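Local structure of arabinan endo-1,5-alpha-l-arabinosidase A (Cellvibrio cellulosa, 1GYH) at residues 21-29 with 62-70; 9-19 with 262-270. The protein cleaves alpha-1,5-linked arabinofuranosyl bonds of linear arabinan, releasing almost exclusively arabinotriose, and so takes part in breaking down the plant cell wall. All blocks are in the same frame, centred on the assembly; numbering follows the deposited sequence. Where two conformers were deposited one is given.

Interaction 1: 21-29 with 62-70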
ATOM      1  N   LEU A  21      -4.843 -11.782   4.290  1.00 13.28           N
ATOM      2  CA  LEU A  21      -3.896 -11.159   3.390  1.00 13.02           C
ATOM      3  C   LEU A  21      -4.649 -10.717   2.107  1.00 13.49           C
ATOM      4  O   LEU A  21      -5.464 -11.471   1.542  1.00 13.34           O
ATOM      5  CB  LEU A  21      -2.801 -12.146   3.042  1.00 14.10           C
ATOM      6  CG  LEU A  21      -1.850 -11.887   1.847  1.00 13.94           C
ATOM      7  CD1 LEU A  21      -0.857 -10.744   2.114  1.00 13.47           C
ATOM      8  CD2 LEU A  21      -1.083 -13.162   1.516  1.00 15.50           C
ATOM      9  N   PHE A  22      -4.400  -9.490   1.701  1.00 13.26           N
ATOM     10  CA  PHE A  22      -5.076  -8.856   0.569  1.00 13.22           C
ATOM     11  C   PHE A  22      -4.028  -8.461  -0.454  1.00 13.46           C
ATOM     12  O   PHE A  22      -3.016  -7.840  -0.132  1.00 13.41           O
ATOM     13  CB  PHE A  22      -5.879  -7.615   0.982  1.00 13.00           C
ATOM     14  CG  PHE A  22      -6.872  -7.851   2.070  1.00 14.05           C
ATOM     15  CD1 PHE A  22      -6.453  -8.079   3.396  1.00 15.55           C
ATOM     16  CD2 PHE A  22      -8.237  -7.871   1.794  1.00 14.86           C
ATOM     17  CE1 PHE A  22      -7.387  -8.277   4.406  1.00 16.37           C
ATOM     18  CE2 PHE A  22      -9.182  -8.124   2.813  1.00 15.44           C
ATOM     19  CZ  PHE A  22      -8.751  -8.324   4.124  1.00 15.26           C
ATOM     20  N   SER A  23      -4.310  -8.769  -1.728  1.00 13.80           N
ATOM     21  CA  SER A  23      -3.386  -8.511  -2.824  1.00 13.03           C
ATOM     22  C   SER A  23      -4.110  -7.850  -4.014  1.00 12.61           C
ATOM     23  O   SER A  23      -5.315  -8.074  -4.256  1.00 11.33           O
ATOM     24  CB  SER A  23      -2.748  -9.835  -3.277  1.00 13.34           C
ATOM     25  OG  SER A  23      -1.926  -9.684  -4.449  1.00 13.49           O
ATOM     26  N   THR A  24      -3.362  -7.032  -4.740  1.00 13.53           N
ATOM     27  CA  THR A  24      -3.719  -6.684  -6.121  1.00 12.89           C
ATOM     28  C   THR A  24      -4.147  -7.940  -6.881  1.00 12.99           C
ATOM     29  O   THR A  24      -3.541  -8.996  -6.748  1.00 13.71           O
ATOM     30  CB  THR A  24      -2.502  -6.031  -6.797  1.00 13.41           C
ATOM     31  OG1 THR A  24      -2.302  -4.716  -6.236  1.00 14.38           O
ATOM     32  CG2 THR A  24      -2.732  -5.819  -8.346  1.00 12.61           C
ATOM     33  N   GLY A  25      -5.219  -7.833  -7.652  1.00 13.61           N
ATOM     34  CA  GLY A  25      -5.736  -8.960  -8.418  1.00 13.54           C
ATOM     35  C   GLY A  25      -7.231  -8.812  -8.729  1.00 12.77           C
ATOM     36  O   GLY A  25      -7.864  -7.835  -8.312  1.00 12.45           O
ATOM     37  N   PRO A  26      -7.816  -9.767  -9.436  1.00 12.83           N
ATOM     38  CA  PRO A  26      -9.239  -9.670  -9.833  1.00 12.93           C
ATOM     39  C   PRO A  26     -10.172  -9.476  -8.639  1.00 13.23           C
ATOM     40  O   PRO A  26     -10.224 -10.359  -7.795  1.00 13.83           O
ATOM     41  CB  PRO A  26      -9.491 -11.010 -10.525  1.00 13.03           C
ATOM     42  CG  PRO A  26      -8.139 -11.388 -11.042  1.00 14.08           C
ATOM     43  CD  PRO A  26      -7.202 -11.011  -9.927  1.00 12.99           C
ATOM     44  N   GLY A  27     -10.841  -8.331  -8.527  1.00 12.81           N
ATOM     45  CA  GLY A  27     -11.777  -8.107  -7.417  1.00 12.62           C
ATOM     46  C   GLY A  27     -11.125  -7.914  -6.020  1.00 12.58           C
ATOM     47  O   GLY A  27     -11.848  -7.779  -5.053  1.00 12.70           O
ATOM     48  N   ILE A  28      -9.800  -7.794  -5.972  1.00 11.85           N
ATOM     49  CA  ILE A  28      -8.924  -7.898  -4.775  1.00 12.84           C
ATOM     50  C   ILE A  28      -8.933  -9.341  -4.238  1.00 12.69           C
ATOM     51  O   ILE A  28      -9.964  -9.858  -3.860  1.00 12.23           O
ATOM     52  CB  ILE A  28      -9.262  -6.917  -3.679  1.00 12.92           C
ATOM     53  CG1 ILE A  28      -9.047  -5.459  -4.087  1.00 12.61           C
ATOM     54  CG2 ILE A  28      -8.393  -7.202  -2.404  1.00 13.06           C
ATOM     55  CD1 ILE A  28      -7.637  -5.026  -4.431  1.00 14.40           C
ATOM     56  N   THR A  29      -7.775  -9.990  -4.268  1.00 12.31           N
ATOM     57  CA  THR A  29      -7.628 -11.384  -3.851  1.00 12.78           C
ATOM     58  C   THR A  29      -7.389 -11.422  -2.328  1.00 12.60           C
ATOM     59  O   THR A  29      -6.569 -10.667  -1.825  1.00 11.26           O
ATOM     60  CB  THR A  29      -6.436 -12.035  -4.556  1.00 12.54           C
ATOM     61  OG1 THR A  29      -6.475 -11.842  -5.987  1.00 12.58           O
ATOM     62  CG2 THR A  29      -6.482 -13.546  -4.365  1.00 13.59           C
ATOM     63  N   GLY A  62     -10.701  -5.781 -14.947  1.00 19.93           N
ATOM     64  CA  GLY A  62     -11.098  -6.536 -13.774  1.00 19.84           C
ATOM     65  C   GLY A  62     -10.112  -6.596 -12.598  1.00 18.02           C
ATOM     66  O   GLY A  62     -10.523  -6.995 -11.522  1.00 18.48           O
ATOM     67  N   HIS A  63      -8.857  -6.212 -12.806  1.00 15.83           N
ATOM     68  CA  HIS A  63      -7.821  -6.218 -11.761  1.00 16.05           C
ATOM     69  C   HIS A  63      -7.841  -4.927 -10.947  1.00 15.18           C
ATOM     70  O   HIS A  63      -7.574  -3.838 -11.465  1.00 13.81           O
ATOM     71  CB  HIS A  63      -6.413  -6.421 -12.345  1.00 16.24           C
ATOM     72  CG  HIS A  63      -6.223  -7.768 -12.954  1.00 19.88           C
ATOM     73  ND1 HIS A  63      -5.431  -8.753 -12.391  1.00 20.56           N
ATOM     74  CD2 HIS A  63      -6.772  -8.312 -14.065  1.00 20.48           C
ATOM     75  CE1 HIS A  63      -5.496  -9.838 -13.139  1.00 20.66           C
ATOM     76  NE2 HIS A  63      -6.316  -9.606 -14.147  1.00 21.02           N
ATOM     77  N   LEU A  64      -8.172  -5.058  -9.662  1.00 14.96           N
ATOM     78  CA  LEU A  64      -8.097  -3.938  -8.727  1.00 14.09           C
ATOM     79  C   LEU A  64      -6.718  -3.896  -8.091  1.00 14.33           C
ATOM     80  O   LEU A  64      -6.095  -4.944  -7.898  1.00 12.99           O
ATOM     81  CB  LEU A  64      -9.197  -4.058  -7.667  1.00 13.96           C
ATOM     82  CG  LEU A  64     -10.637  -4.036  -8.195  1.00 13.50           C
ATOM     83  CD1 LEU A  64     -11.663  -4.386  -7.079  1.00 13.80           C
ATOM     84  CD2 LEU A  64     -10.935  -2.652  -8.778  1.00 12.95           C
ATOM     85  N   TRP A  65      -6.227  -2.687  -7.789  1.00 13.35           N
ATOM     86  CA  TRP A  65      -4.834  -2.523  -7.364  1.00 14.03           C
ATOM     87  C   TRP A  65      -4.711  -1.982  -5.928  1.00 13.67           C
ATOM     88  O   TRP A  65      -5.524  -1.156  -5.500  1.00 14.18           O
ATOM     89  CB  TRP A  65      -4.070  -1.524  -8.210  1.00 13.90           C
ATOM     90  CG  TRP A  65      -3.995  -1.700  -9.756  1.00 14.81           C
ATOM     91  CD1 TRP A  65      -4.448  -2.717 -10.524  1.00 15.87           C
ATOM     92  CD2 TRP A  65      -3.412  -0.749 -10.639  1.00 13.44           C
ATOM     93  NE1 TRP A  65      -4.186  -2.451 -11.851  1.00 15.87           N
ATOM     94  CE2 TRP A  65      -3.534  -1.241 -11.937  1.00 16.34           C
ATOM     95  CE3 TRP A  65      -2.791   0.485 -10.446  1.00 15.24           C
ATOM     96  CZ2 TRP A  65      -3.054  -0.538 -13.064  1.00 15.98           C
ATOM     97  CZ3 TRP A  65      -2.290   1.199 -11.583  1.00 15.61           C
ATOM     98  CH2 TRP A  65      -2.443   0.675 -12.864  1.00 16.08           C
ATOM     99  N   ALA A  66      -3.649  -2.433  -5.258  1.00 13.79           N
ATOM    100  CA  ALA A  66      -3.062  -1.771  -4.059  1.00 13.76           C
ATOM    101  C   ALA A  66      -4.062  -1.541  -2.921  1.00 12.74           C
ATOM    102  O   ALA A  66      -4.339  -0.420  -2.499  1.00 13.16           O
ATOM    103  CB  ALA A  66      -2.354  -0.459  -4.497  1.00 14.26           C
ATOM    104  N   PRO A  67      -4.599  -2.626  -2.384  1.00 13.18           N
ATOM    105  CA  PRO A  67      -5.603  -2.508  -1.354  1.00 13.23           C
ATOM    106  C   PRO A  67      -4.979  -1.971  -0.022  1.00 13.25           C
ATOM    107  O   PRO A  67      -3.751  -2.077   0.203  1.00 12.11           O
ATOM    108  CB  PRO A  67      -6.078  -3.952  -1.170  1.00 13.47           C
ATOM    109  CG  PRO A  67      -4.924  -4.808  -1.562  1.00 14.19           C
ATOM    110  CD  PRO A  67      -4.244  -4.032  -2.666  1.00 13.37           C
ATOM    111  N   ASP A  68      -5.813  -1.352   0.797  1.00 13.60           N
ATOM    112  CA  ASP A  68      -5.489  -1.183   2.225  1.00 14.02           C
ATOM    113  C   ASP A  68      -6.619  -1.713   3.076  1.00 14.44           C
ATOM    114  O   ASP A  68      -7.829  -1.493   2.757  1.00 14.20           O
ATOM    115  CB  ASP A  68      -5.162   0.288   2.597  1.00 14.35           C
ATOM    116  CG  ASP A  68      -4.341   0.387   3.900  1.00 15.29           C
ATOM    117  OD1 ASP A  68      -3.381  -0.392   4.086  1.00 16.71           O
ATOM    118  OD2 ASP A  68      -4.564   1.221   4.777  1.00 16.88           O
ATOM    119  N   ILE A  69      -6.255  -2.433   4.148  1.00 13.37           N
ATOM    120  CA  ILE A  69      -7.273  -2.933   5.091  1.00 13.34           C
ATOM    121  C   ILE A  69      -7.158  -2.167   6.418  1.00 13.19           C
ATOM    122  O   ILE A  69      -6.032  -1.954   6.922  1.00 12.27           O
ATOM    123  CB  ILE A  69      -7.182  -4.491   5.228  1.00 14.20           C
ATOM    124  CG1 ILE A  69      -8.306  -5.043   6.099  1.00 14.30           C
ATOM    125  CG2 ILE A  69      -5.837  -4.946   5.817  1.00 16.07           C
ATOM    126  CD1 ILE A  69      -9.705  -4.983   5.426  1.00 16.16           C
ATOM    127  N   TYR A  70      -8.309  -1.723   6.949  1.00 13.33           N
ATOM    128  CA  TYR A  70      -8.363  -0.910   8.155  1.00 13.60           C
ATOM    129  C   TYR A  70      -9.568  -1.279   8.994  1.00 14.22           C
ATOM    130  O   TYR A  70     -10.694  -1.284   8.495  1.00 13.48           O
ATOM    131  CB  TYR A  70      -8.431   0.570   7.794  1.00 13.42           C
ATOM    132  CG  TYR A  70      -8.273   1.530   8.976  1.00 12.95           C
ATOM    133  CD1 TYR A  70      -7.021   1.732   9.586  1.00 13.30           C
ATOM    134  CD2 TYR A  70      -9.366   2.249   9.459  1.00 12.33           C
ATOM    135  CE1 TYR A  70      -6.883   2.601  10.679  1.00 13.81           C
ATOM    136  CE2 TYR A  70      -9.232   3.128  10.522  1.00 13.22           C
ATOM    137  CZ  TYR A  70      -7.986   3.307  11.137  1.00 13.08           C
ATOM    138  OH  TYR A  70      -7.869   4.182  12.243  1.00 15.70           O
TER
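Residues 25-26 pair antiparallel with the start of strand 63-70, with Gly25 facing Leu64 in a hydrogen-bonded pair and Pro26 facing His63 in a non-hydrogen-bonded one. This is where two neighbouring blades of the five-bladed beta-propeller meet. Gly25 N donates to Leu64 O at 3.0 Å. Gly25 O accepts from Leu64 N and from Ile28 N, which reach it from opposite faces of the carbonyl plane. The second of these bonds belongs to the type II turn 25-28. Gly27 N at the turn binds Gly62 O at 3.3 Å.

Pro26 and His63 lie side by side and point the same way. Pro26 CG sits over one face of the imidazole, 4.0 Å from the ring centroid. Gly62 and His63 are probably substrate-binding residues, so Pro26 packs directly on a side chain of the likely binding site. Further in, Ile28 CD1 fits between Leu64 CB (3.7 Å) and Pro67 CB (3.8 Å). Ile69 crosses Phe22 at about a right angle. Its CB lies over the phenyl face, and its CD1 touches Phe22 CZ at 3.7 Å.

Thr24 has its hydroxyl anti to its own carbonyl carbon (chi1 -71°), which turns OG1 to the opposite strand and leaves CG2 near Leu64 O. OG1 is also hydrogen-bonded to OD2 of Asp9, the likely proton acceptor. Ala66 N donates to Thr24 OG1 at 2.8 Å, almost straight at 175°.

Interaction 2: 9-19 with 262-270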
ATOM      1  N   ASP A   9       1.629  -5.911  -3.836  1.00 13.12           N
ATOM      2  CA  ASP A   9       1.101  -4.782  -3.071  1.00 13.81           C
ATOM      3  C   ASP A   9       0.344  -5.261  -1.807  1.00 14.41           C
ATOM      4  O   ASP A   9      -0.742  -4.792  -1.551  1.00 14.94           O
ATOM      5  CB  ASP A   9       0.217  -3.844  -3.949  1.00 14.90           C
ATOM      6  CG  ASP A   9       0.820  -3.584  -5.339  1.00 15.64           C
ATOM      7  OD1 ASP A   9       2.053  -3.269  -5.416  1.00 14.72           O
ATOM      8  OD2 ASP A   9       0.135  -3.684  -6.395  1.00 16.73           O
ATOM      9  N   PRO A  10       0.938  -6.146  -1.000  1.00 15.05           N
ATOM     10  CA  PRO A  10       0.215  -6.806   0.103  1.00 15.50           C
ATOM     11  C   PRO A  10      -0.053  -5.953   1.332  1.00 16.02           C
ATOM     12  O   PRO A  10       0.736  -5.074   1.689  1.00 17.52           O
ATOM     13  CB  PRO A  10       1.116  -7.970   0.467  1.00 15.54           C
ATOM     14  CG  PRO A  10       2.469  -7.405   0.264  1.00 16.08           C
ATOM     15  CD  PRO A  10       2.340  -6.592  -1.062  1.00 15.54           C
ATOM     16  N   VAL A  11      -1.210  -6.214   1.924  1.00 16.54           N
ATOM     17  CA  VAL A  11      -1.581  -5.730   3.247  1.00 16.26           C
ATOM     18  C   VAL A  11      -2.203  -6.883   4.066  1.00 15.23           C
ATOM     19  O   VAL A  11      -2.630  -7.922   3.515  1.00 14.61           O
ATOM     20  CB  VAL A  11      -2.538  -4.541   3.187  1.00 16.49           C
ATOM     21  CG1 VAL A  11      -1.853  -3.298   2.565  1.00 17.81           C
ATOM     22  CG2 VAL A  11      -3.858  -4.927   2.460  1.00 16.17           C
ATOM     23  N   MET A  12      -2.253  -6.704   5.391  1.00 14.32           N
ATOM     24  CA  MET A  12      -2.692  -7.783   6.302  1.00 13.48           C
ATOM     25  C   MET A  12      -3.431  -7.216   7.497  1.00 13.22           C
ATOM     26  O   MET A  12      -3.235  -6.049   7.875  1.00 14.14           O
ATOM     27  CB  MET A  12      -1.499  -8.603   6.840  1.00 13.66           C
ATOM     28  CG  MET A  12      -0.774  -9.496   5.840  1.00 14.43           C
ATOM     29  SD  MET A  12       0.695 -10.383   6.471  1.00 15.99           S
ATOM     30  CE  MET A  12       0.047 -11.250   7.795  1.00 15.63           C
ATOM     31  N   THR A  13      -4.257  -8.066   8.090  1.00 13.83           N
ATOM     32  CA  THR A  13      -4.937  -7.809   9.357  1.00 14.31           C
ATOM     33  C   THR A  13      -5.289  -9.106  10.082  1.00 14.10           C
ATOM     34  O   THR A  13      -5.267 -10.174   9.495  1.00 14.37           O
ATOM     35  CB  THR A  13      -6.161  -6.895   9.133  1.00 14.45           C
ATOM     36  OG1 THR A  13      -6.387  -6.133  10.313  1.00 13.62           O
ATOM     37  CG2 THR A  13      -7.469  -7.647   8.829  1.00 14.23           C
ATOM     38  N   ARG A  14      -5.648  -9.017  11.348  1.00 13.90           N
ATOM     39  CA  ARG A  14      -6.033 -10.189  12.119  1.00 13.69           C
ATOM     40  C   ARG A  14      -7.439  -9.979  12.659  1.00 13.76           C
ATOM     41  O   ARG A  14      -7.746  -8.912  13.209  1.00 13.71           O
ATOM     42  CB  ARG A  14      -5.057 -10.435  13.292  1.00 13.98           C
ATOM     43  CG  ARG A  14      -5.367 -11.676  14.110  1.00 15.30           C
ATOM     44  CD  ARG A  14      -4.341 -12.141  15.208  0.50 16.89           C
ATOM     45  NE  ARG A  14      -4.278 -13.624  15.301  0.50 19.67           N
ATOM     46  CZ  ARG A  14      -3.564 -14.334  16.206  0.50 19.51           C
ATOM     47  NH1 ARG A  14      -2.857 -13.728  17.144  0.50 20.86           N
ATOM     48  NH2 ARG A  14      -3.562 -15.660  16.168  0.50 19.26           N
ATOM     49  N   GLU A  15      -8.278 -11.002  12.495  1.00 13.58           N
ATOM     50  CA  GLU A  15      -9.589 -11.074  13.128  1.00 13.16           C
ATOM     51  C   GLU A  15      -9.637 -12.292  14.015  1.00 14.26           C
ATOM     52  O   GLU A  15      -9.561 -13.431  13.533  1.00 13.51           O
ATOM     53  CB  GLU A  15     -10.696 -11.185  12.073  1.00 13.26           C
ATOM     54  CG  GLU A  15     -12.125 -11.237  12.655  1.00 13.08           C
ATOM     55  CD  GLU A  15     -13.235 -11.397  11.627  1.00 13.76           C
ATOM     56  OE1 GLU A  15     -13.000 -11.891  10.501  1.00 14.28           O
ATOM     57  OE2 GLU A  15     -14.371 -11.004  11.941  1.00 11.87           O
ATOM     58  N   GLY A  16      -9.802 -12.079  15.322  1.00 14.99           N
ATOM     59  CA  GLY A  16      -9.743 -13.184  16.268  1.00 14.98           C
ATOM     60  C   GLY A  16      -8.414 -13.923  16.138  1.00 14.68           C
ATOM     61  O   GLY A  16      -7.355 -13.312  16.241  1.00 15.01           O
ATOM     62  N   ASP A  17      -8.456 -15.230  15.893  1.00 14.87           N
ATOM     63  CA  ASP A  17      -7.192 -15.989  15.728  1.00 15.98           C
ATOM     64  C   ASP A  17      -6.807 -16.277  14.266  1.00 15.62           C
ATOM     65  O   ASP A  17      -5.909 -17.107  14.007  1.00 15.98           O
ATOM     66  CB  ASP A  17      -7.201 -17.292  16.507  1.00 16.40           C
ATOM     67  CG  ASP A  17      -8.186 -18.285  15.946  1.00 19.20           C
ATOM     68  OD1 ASP A  17      -8.842 -17.989  14.924  1.00 22.23           O
ATOM     69  OD2 ASP A  17      -8.392 -19.388  16.452  1.00 25.12           O
ATOM     70  N   THR A  18      -7.447 -15.569  13.331  1.00 14.25           N
ATOM     71  CA  THR A  18      -7.159 -15.714  11.902  1.00 13.44           C
ATOM     72  C   THR A  18      -6.564 -14.474  11.234  1.00 12.38           C
ATOM     73  O   THR A  18      -7.053 -13.371  11.401  1.00 12.03           O
ATOM     74  CB  THR A  18      -8.446 -16.159  11.161  1.00 13.73           C
ATOM     75  OG1 THR A  18      -9.044 -17.266  11.843  1.00 12.87           O
ATOM     76  CG2 THR A  18      -8.091 -16.717   9.756  1.00 13.27           C
ATOM     77  N   TRP A  19      -5.467 -14.686  10.515  1.00 12.22           N
ATOM     78  CA  TRP A  19      -4.788 -13.681   9.704  1.00 12.14           C
ATOM     79  C   TRP A  19      -5.360 -13.643   8.265  1.00 12.62           C
ATOM     80  O   TRP A  19      -5.684 -14.700   7.678  1.00 10.88           O
ATOM     81  CB  TRP A  19      -3.292 -13.999   9.635  1.00 12.84           C
ATOM     82  CG  TRP A  19      -2.594 -14.085  10.965  1.00 14.12           C
ATOM     83  CD1 TRP A  19      -2.298 -15.226  11.680  1.00 14.99           C
ATOM     84  CD2 TRP A  19      -2.057 -12.998  11.704  1.00 13.74           C
ATOM     85  NE1 TRP A  19      -1.628 -14.894  12.839  1.00 16.86           N
ATOM     86  CE2 TRP A  19      -1.444 -13.535  12.865  1.00 15.29           C
ATOM     87  CE3 TRP A  19      -2.005 -11.623  11.495  1.00 13.09           C
ATOM     88  CZ2 TRP A  19      -0.847 -12.744  13.826  1.00 17.53           C
ATOM     89  CZ3 TRP A  19      -1.388 -10.837  12.445  1.00 17.37           C
ATOM     90  CH2 TRP A  19      -0.825 -11.396  13.605  1.00 17.10           C
ATOM     91  N   HIS A 262       6.447  -1.866  -2.417  1.00 13.93           N
ATOM     92  CA  HIS A 262       5.022  -1.601  -2.142  1.00 15.22           C
ATOM     93  C   HIS A 262       4.597  -2.226  -0.824  1.00 15.73           C
ATOM     94  O   HIS A 262       3.849  -3.202  -0.805  1.00 16.16           O
ATOM     95  CB  HIS A 262       4.059  -2.033  -3.275  1.00 15.37           C
ATOM     96  CG  HIS A 262       2.726  -1.336  -3.177  1.00 15.73           C
ATOM     97  ND1 HIS A 262       2.232  -0.522  -4.177  1.00 16.31           N
ATOM     98  CD2 HIS A 262       1.867  -1.216  -2.142  1.00 17.66           C
ATOM     99  CE1 HIS A 262       1.094   0.018  -3.782  1.00 16.71           C
ATOM    100  NE2 HIS A 262       0.854  -0.386  -2.546  1.00 20.16           N
ATOM    101  N   ASN A 263       5.132  -1.679   0.265  1.00 15.47           N
ATOM    102  CA  ASN A 263       5.022  -2.322   1.567  1.00 14.82           C
ATOM    103  C   ASN A 263       3.868  -1.859   2.415  1.00 15.17           C
ATOM    104  O   ASN A 263       3.251  -0.825   2.178  1.00 15.52           O
ATOM    105  CB  ASN A 263       6.326  -2.108   2.387  1.00 14.89           C
ATOM    106  CG  ASN A 263       6.413  -0.753   2.966  1.00 13.98           C
ATOM    107  OD1 ASN A 263       6.669   0.198   2.234  1.00 15.80           O
ATOM    108  ND2 ASN A 263       6.155  -0.619   4.294  1.00 13.42           N
ATOM    109  N   SER A 264       3.619  -2.647   3.453  1.00 14.39           N
ATOM    110  CA  SER A 264       2.856  -2.236   4.608  1.00 14.41           C
ATOM    111  C   SER A 264       3.761  -2.577   5.845  1.00 13.95           C
ATOM    112  O   SER A 264       4.869  -3.112   5.688  1.00 11.47           O
ATOM    113  CB  SER A 264       1.486  -2.927   4.658  1.00 14.09           C
ATOM    114  OG  SER A 264       1.556  -4.359   4.408  1.00 12.35           O
ATOM    115  N   ALA A 265       3.253  -2.278   7.041  1.00 14.51           N
ATOM    116  CA  ALA A 265       4.024  -2.436   8.302  1.00 13.82           C
ATOM    117  C   ALA A 265       3.032  -2.425   9.461  1.00 13.64           C
ATOM    118  O   ALA A 265       2.024  -1.697   9.425  1.00 13.81           O
ATOM    119  CB  ALA A 265       5.053  -1.344   8.460  1.00 13.75           C
ATOM    120  N   TYR A 266       3.284  -3.279  10.452  1.00 13.08           N
ATOM    121  CA  TYR A 266       2.344  -3.516  11.520  1.00 13.45           C
ATOM    122  C   TYR A 266       3.048  -3.839  12.826  1.00 13.57           C
ATOM    123  O   TYR A 266       4.194  -4.334  12.837  1.00 13.23           O
ATOM    124  CB  TYR A 266       1.426  -4.699  11.188  1.00 14.55           C
ATOM    125  CG  TYR A 266       0.694  -4.512   9.857  1.00 15.45           C
ATOM    126  CD1 TYR A 266      -0.484  -3.791   9.799  1.00 15.26           C
ATOM    127  CD2 TYR A 266       1.208  -5.044   8.683  1.00 15.38           C
ATOM    128  CE1 TYR A 266      -1.172  -3.623   8.594  1.00 16.22           C
ATOM    129  CE2 TYR A 266       0.540  -4.881   7.453  1.00 16.06           C
ATOM    130  CZ  TYR A 266      -0.654  -4.172   7.421  1.00 15.30           C
ATOM    131  OH  TYR A 266      -1.347  -4.007   6.241  1.00 15.49           O
ATOM    132  N   THR A 267       2.338  -3.508  13.897  1.00 13.39           N
ATOM    133  CA  THR A 267       2.679  -3.910  15.244  1.00 13.55           C
ATOM    134  C   THR A 267       1.638  -4.924  15.698  1.00 13.46           C
ATOM    135  O   THR A 267       0.468  -4.604  15.829  1.00 14.71           O
ATOM    136  CB  THR A 267       2.731  -2.662  16.151  1.00 13.71           C
ATOM    137  OG1 THR A 267       3.784  -1.767  15.731  1.00 13.95           O
ATOM    138  CG2 THR A 267       3.107  -3.069  17.616  1.00 14.06           C
ATOM    139  N   TRP A 268       2.085  -6.160  15.926  1.00 14.13           N
ATOM    140  CA  TRP A 268       1.265  -7.266  16.417  1.00 13.92           C
ATOM    141  C   TRP A 268       1.882  -7.831  17.719  1.00 13.82           C
ATOM    142  O   TRP A 268       3.033  -8.285  17.708  1.00 12.62           O
ATOM    143  CB  TRP A 268       1.251  -8.397  15.389  1.00 14.69           C
ATOM    144  CG  TRP A 268       0.607  -8.022  14.021  1.00 14.04           C
ATOM    145  CD1 TRP A 268      -0.553  -7.345  13.810  1.00 16.63           C
ATOM    146  CD2 TRP A 268       1.102  -8.371  12.722  1.00 15.29           C
ATOM    147  NE1 TRP A 268      -0.805  -7.237  12.455  1.00 15.29           N
ATOM    148  CE2 TRP A 268       0.196  -7.858  11.772  1.00 15.66           C
ATOM    149  CE3 TRP A 268       2.217  -9.085  12.265  1.00 16.14           C
ATOM    150  CZ2 TRP A 268       0.374  -8.027  10.401  1.00 17.59           C
ATOM    151  CZ3 TRP A 268       2.399  -9.248  10.894  1.00 15.96           C
ATOM    152  CH2 TRP A 268       1.484  -8.704   9.986  1.00 18.44           C
ATOM    153  N   ASP A 269       1.119  -7.793  18.813  1.00 13.90           N
ATOM    154  CA  ASP A 269       1.545  -8.416  20.081  1.00 15.01           C
ATOM    155  C   ASP A 269       2.960  -7.976  20.487  1.00 15.02           C
ATOM    156  O   ASP A 269       3.793  -8.816  20.861  1.00 14.53           O
ATOM    157  CB  ASP A 269       1.508  -9.939  19.983  1.00 14.87           C
ATOM    158  CG  ASP A 269       0.189 -10.448  19.490  1.00 18.30           C
ATOM    159  OD1 ASP A 269      -0.888 -10.001  19.958  1.00 20.95           O
ATOM    160  OD2 ASP A 269       0.129 -11.304  18.602  1.00 21.77           O
ATOM    161  N   GLY A 270       3.228  -6.675  20.362  1.00 14.97           N
ATOM    162  CA  GLY A 270       4.424  -6.058  20.945  1.00 15.59           C
ATOM    163  C   GLY A 270       5.678  -6.187  20.104  1.00 15.97           C
ATOM    164  O   GLY A 270       6.770  -5.859  20.568  1.00 15.58           O
TER
HETATM  165  O   HOH W   1       0.671  -1.844   1.203  1.00 33.51           O
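Asp9 CB lies over the centre of the His262 ring, 3.6 Å from its centroid. The carboxylate and imidazole planes are 49° apart. His262 has CG anti to its backbone N (chi1 -160°), which carries the ring across to Asp9. Asp9 OD1 comes within 3.0 Å of His262 ND1, but the angle is poor for a hydrogen bond. The other carboxylate oxygen, OD2, is held by Thr24. Here the first and last blades of the five-bladed propeller face each other, with strands 11-15 and 262-268 running roughly parallel.

Next along the strands, Ser264 OG donates to Pro10 O at 2.9 Å, tilted from the carbonyl plane. Met12 N donates to the phenol oxygen Tyr266 OH at 3.0 Å, nearly straight. Farther out, Trp19 and Trp268 form an edge-to-face pair with planes at 68°. Trp19 CZ3 stands over the indole face, 3.4 Å from Trp268 CE2. Tyr266 CB lies over the rim of the opposite face. The bend at chi3 brings Met12 CE to 3.7 Å from Trp268 CH2. The sulfur SD lies obliquely beside the same indole, 5.2 Å from the centroid of its six-membered ring, a Met-aromatic contact.

The chemistry thus changes along the seam, from polar groups at the inner end to aromatic packing farther out. By close similarity, Asp9 is the proton acceptor and His262 a calcium ligand, so the polar end probably lies at the catalytic centre.

The centres of the two interactions lie about 15 Å apart. Along the chain, interaction 1 is nested inside the long loop closed by interaction 2. Both use strand 18-23, which lies between strands 11-15 and 29-33 in one sheet. This sheet therefore faces a blade on each flank: strand 63-72 of the next one in interaction 1, and strand 257-268 of the last one in interaction 2. Interaction 2 is where the first blade meets the last, which closes the ring. The interactions also touch directly: Asp9 OD2 of interaction 2 probably bonds to Thr24 OG1 of interaction 1. Thr24 therefore ties the likely proton acceptor to the seam beside the probable substrate-binding residues Gly62 and His63.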